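Local coordinates for diaminopimelate decarboxylase (Aquifex aeolicus, PDB 2P3E), which probably catalyses, with pyridoxal 5'-phosphate as cofactor, the decarboxylation of meso-diaminopimelate to L-lysine, the last step of lysine biosynthesis, at residues 67-70 and 71-74; 85-88 and 89-92. One frame throughout, in Å; residues are numbered along the deposited sequence.

Interaction 1 of 2, residues 67-70 and 71-74; sequences NFNP and HLVK
The backbone turns from loop into helix at N69, whose O accepts from V73 N at 3.0 Å in a nearly linear bond, and P70 O, one residue on, takes K74 N. N69 is the N-cap: with CG anti to the backbone N (chi1 -178°), OD1 swings back over the first turn and meets H71 N at 2.9 Å and L72 N at 3.3 Å, both weak bonds. That oxygen also lies near the plane of the H71 ring, at its edge. The amide's other end, ND2, is held by E393 and the carbonyl of I404, so the flip of the cap is fixed. Two residues earlier, N67 OD1 accepts from N69 N at 3.0 Å, in the carbonyl plane, and closes an Asx turn; N67 ND2 is bonded to G375 O and Y39 OH. L72 CD1 packs against both asparagines, 3.6 Å from N67 OD1 and 3.8 Å from N69 CB, and V73 CG2 lies 3.3 Å from N69 O. H71 NE2 reaches S417 O of the second subunit. An Asx turn feeding an asparagine N-cap thus starts helix 70-78 of the pyridoxal-binding barrel, just after the lysine that probably carries the cofactor.

Interaction 2 of 2, residues 85-88 and 89-92; sequences IVSG and GELY
E90 folds back from the first turn of helix 88-96 so that its OE1 accepts from V86 N at 2.8 Å, the amide coming from above the carboxylate plane, 42° out of it. CG stands beside the backbone N (chi1 -59°) and the chain runs extended beyond it, which carries the carboxylate past the helix start to the end of strand 82-85. On the way E90 CG passes 3.4 Å from S87 OG, and E90 OE1 lies 3.4 Å from V86 CG2. S87 is the N-cap: OG accepts from E90 N at 3.1 Å, and S87 O takes L91 N. OG is also bonded to N386 O of the second subunit.

The tight part is the apolar side, where I85 and E90 run alongside each other in opposite senses with their CB atoms 3.7 Å apart and I85 CD1 rests 3.6 Å from L91 CB; I104 of the neighbouring strand touches both I85 and L91. The looser part is Y92, partly exposed, which touches 85-88 only at G88 O, through a backbone hydrogen bond from Y92 N and through its CB; its ring meets Y410 of the second subunit and its OH is bonded to D411 of that subunit.

An alanine in place of E90 would probably leave V86 N without this acceptor and open a gap beside V86 CG2 and S87 OG. Since E90 also touches K65, the probable cofactor lysine, the bond from V86 N is likely to help hold the carboxylate in place beside the probable cofactor site.

Interaction 1 closes before interaction 2 opens, and the two belong to successive beta-alpha units of the same parallel barrel: strand 59-63 leads to helix 70-78, strand 82-85 to helix 88-96, and the two strands pair directly. Both sit where a strand's following loop enters its helix, with centres 12 Å apart and nearest atoms about 6 Å apart, without touching. L93, one residue past interaction 2 on helix 88-96, packs on F68 and P70 of interaction 1. The side chain of K65, just after strand 59-63, is about 4 Å from that of E90 and about 8 Å from that of F68. Both helix starts thus lie near the probable cofactor lysine and contribute to the dimer interface.

Interaction 1 of 2, residues 67-70 and 71-74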
loop_
_atom_site.group_PDB
_atom_site.type_symbol
_atom_site.label_atom_id
_atom_site.label_comp_id
_atom_site.label_asym_id
_atom_site.label_seq_id
_atom_site.Cartn_x
_atom_site.Cartn_y
_atom_site.Cartn_z
ATOM N N ASN B 67 -0.481 -13.100 -5.069
ATOM C CA ASN B 67 0.117 -13.558 -3.809
ATOM C C ASN B 67 1.510 -14.121 -4.073
ATOM O O ASN B 67 1.639 -15.105 -4.807
ATOM C CB ASN B 67 -0.743 -14.658 -3.158
ATOM C CG ASN B 67 -0.382 -14.882 -1.694
ATOM O OD1 ASN B 67 0.797 -15.047 -1.348
ATOM N ND2 ASN B 67 -1.385 -14.871 -0.827
ATOM N N PHE B 68 2.532 -13.496 -3.482
ATOM C CA PHE B 68 3.912 -13.848 -3.741
ATOM C C PHE B 68 4.560 -14.748 -2.695
ATOM O O PHE B 68 5.768 -14.951 -2.738
ATOM C CB PHE B 68 4.806 -12.591 -4.015
ATOM C CG PHE B 68 4.778 -11.548 -2.941
ATOM C CD1 PHE B 68 5.334 -11.790 -1.685
ATOM C CD2 PHE B 68 4.197 -10.293 -3.189
ATOM C CE1 PHE B 68 5.310 -10.818 -0.683
ATOM C CE2 PHE B 68 4.177 -9.311 -2.203
ATOM C CZ PHE B 68 4.721 -9.572 -0.940
ATOM N N ASN B 69 3.789 -15.299 -1.755
ATOM C CA ASN B 69 4.435 -16.123 -0.723
ATOM C C ASN B 69 5.119 -17.304 -1.399
ATOM O O ASN B 69 4.462 -18.056 -2.119
ATOM C CB ASN B 69 3.427 -16.603 0.340
ATOM C CG ASN B 69 4.099 -17.426 1.447
ATOM O OD1 ASN B 69 4.596 -18.524 1.201
ATOM N ND2 ASN B 69 4.146 -16.874 2.648
ATOM N N PRO B 70 6.446 -17.470 -1.187
ATOM C CA PRO B 70 7.145 -18.481 -1.973
ATOM C C PRO B 70 6.704 -19.916 -1.684
ATOM O O PRO B 70 6.781 -20.758 -2.582
ATOM C CB PRO B 70 8.629 -18.292 -1.620
ATOM C CG PRO B 70 8.663 -17.418 -0.417
ATOM C CD PRO B 70 7.330 -16.727 -0.274
ATOM N N HIS B 71 6.252 -20.187 -0.464
ATOM C CA HIS B 71 5.722 -21.514 -0.141
ATOM C C HIS B 71 4.408 -21.797 -0.875
ATOM O O HIS B 71 4.161 -22.928 -1.315
ATOM C CB HIS B 71 5.577 -21.695 1.382
ATOM C CG HIS B 71 6.860 -21.459 2.127
ATOM N ND1 HIS B 71 7.900 -22.369 2.126
ATOM C CD2 HIS B 71 7.295 -20.391 2.846
ATOM C CE1 HIS B 71 8.906 -21.886 2.841
ATOM N NE2 HIS B 71 8.566 -20.682 3.278
ATOM N N LEU B 72 3.573 -20.774 -1.037
ATOM C CA LEU B 72 2.334 -20.946 -1.786
ATOM C C LEU B 72 2.616 -21.135 -3.279
ATOM O O LEU B 72 1.960 -21.952 -3.943
ATOM C CB LEU B 72 1.385 -19.764 -1.546
ATOM C CG LEU B 72 0.953 -19.528 -0.083
ATOM C CD1 LEU B 72 0.056 -18.288 0.042
ATOM C CD2 LEU B 72 0.230 -20.765 0.507
ATOM N N VAL B 73 3.584 -20.381 -3.801
ATOM C CA VAL B 73 3.980 -20.511 -5.193
ATOM C C VAL B 73 4.600 -21.894 -5.435
ATOM O O VAL B 73 4.296 -22.529 -6.442
ATOM C CB VAL B 73 4.923 -19.372 -5.653
ATOM C CG1 VAL B 73 5.308 -19.560 -7.130
ATOM C CG2 VAL B 73 4.228 -17.983 -5.451
ATOM N N LYS B 74 5.429 -22.356 -4.497
ATOM C CA LYS B 74 6.022 -23.712 -4.591
ATOM C C LYS B 74 4.960 -24.795 -4.637
ATOM O O LYS B 74 5.060 -25.732 -5.438
ATOM C CB LYS B 74 7.027 -23.978 -3.458
ATOM C CG LYS B 74 7.728 -25.360 -3.603
ATOM C CD LYS B 74 8.939 -25.441 -2.710
ATOM C CE LYS B 74 9.900 -26.523 -3.191
ATOM N NZ LYS B 74 10.743 -26.002 -4.347
#

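Interaction 2 of 2, residues 85-88 and 89-92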
loop_
_atom_site.group_PDB
_atom_site.type_symbol
_atom_site.label_atom_id
_atom_site.label_comp_id
_atom_site.label_asym_id
_atom_site.label_seq_id
_atom_site.Cartn_x
_atom_site.Cartn_y
_atom_site.Cartn_z
ATOM N N ILE B 85 4.150 -13.736 -14.794
ATOM C CA ILE B 85 4.905 -12.758 -14.027
ATOM C C ILE B 85 4.834 -11.376 -14.649
ATOM O O ILE B 85 4.593 -11.257 -15.856
ATOM C CB ILE B 85 6.400 -13.198 -13.857
ATOM C CG1 ILE B 85 7.129 -13.224 -15.224
ATOM C CG2 ILE B 85 6.457 -14.564 -13.123
ATOM C CD1 ILE B 85 8.673 -13.291 -15.159
ATOM N N VAL B 86 5.028 -10.337 -13.823
ATOM C CA VAL B 86 5.031 -8.941 -14.291
ATOM C C VAL B 86 6.260 -8.145 -13.808
ATOM O O VAL B 86 6.308 -6.930 -13.939
ATOM C CB VAL B 86 3.693 -8.179 -13.898
ATOM C CG1 VAL B 86 2.471 -8.896 -14.482
ATOM C CG2 VAL B 86 3.553 -8.084 -12.391
ATOM N N SER B 87 7.275 -8.827 -13.284
ATOM C CA SER B 87 8.464 -8.130 -12.779
ATOM C C SER B 87 9.600 -9.129 -12.606
ATOM O O SER B 87 9.381 -10.346 -12.611
ATOM C CB SER B 87 8.169 -7.479 -11.411
ATOM O OG SER B 87 8.091 -8.476 -10.399
ATOM N N GLY B 88 10.809 -8.587 -12.466
ATOM C CA GLY B 88 11.996 -9.370 -12.156
ATOM C C GLY B 88 11.882 -10.046 -10.807
ATOM O O GLY B 88 12.388 -11.140 -10.634
ATOM N N GLY B 89 11.220 -9.394 -9.846
ATOM C CA GLY B 89 10.981 -10.021 -8.542
ATOM C C GLY B 89 10.134 -11.285 -8.620
ATOM O O GLY B 89 10.387 -12.254 -7.893
ATOM N N GLU B 90 9.107 -11.268 -9.468
ATOM C CA GLU B 90 8.236 -12.455 -9.666
ATOM C C GLU B 90 8.955 -13.553 -10.448
ATOM O O GLU B 90 8.736 -14.746 -10.203
ATOM C CB GLU B 90 6.909 -12.058 -10.324
ATOM C CG GLU B 90 6.096 -11.025 -9.500
ATOM C CD GLU B 90 4.684 -10.789 -10.033
ATOM O OE1 GLU B 90 4.376 -11.171 -11.200
ATOM O OE2 GLU B 90 3.874 -10.214 -9.270
ATOM N N LEU B 91 9.837 -13.146 -11.355
ATOM C CA LEU B 91 10.738 -14.108 -12.029
ATOM C C LEU B 91 11.599 -14.848 -10.990
ATOM O O LEU B 91 11.664 -16.080 -10.987
ATOM C CB LEU B 91 11.617 -13.410 -13.064
ATOM C CG LEU B 91 12.628 -14.326 -13.802
ATOM C CD1 LEU B 91 11.927 -15.380 -14.680
ATOM C CD2 LEU B 91 13.621 -13.518 -14.627
ATOM N N TYR B 92 12.252 -14.070 -10.129
ATOM C CA TYR B 92 13.073 -14.591 -9.018
ATOM C C TYR B 92 12.255 -15.563 -8.192
ATOM O O TYR B 92 12.692 -16.687 -7.923
ATOM C CB TYR B 92 13.612 -13.414 -8.183
ATOM C CG TYR B 92 13.876 -13.667 -6.702
ATOM C CD1 TYR B 92 15.162 -13.952 -6.242
ATOM C CD2 TYR B 92 12.843 -13.568 -5.762
ATOM C CE1 TYR B 92 15.422 -14.172 -4.885
ATOM C CE2 TYR B 92 13.082 -13.803 -4.401
ATOM C CZ TYR B 92 14.375 -14.098 -3.977
ATOM O OH TYR B 92 14.605 -14.299 -2.636
#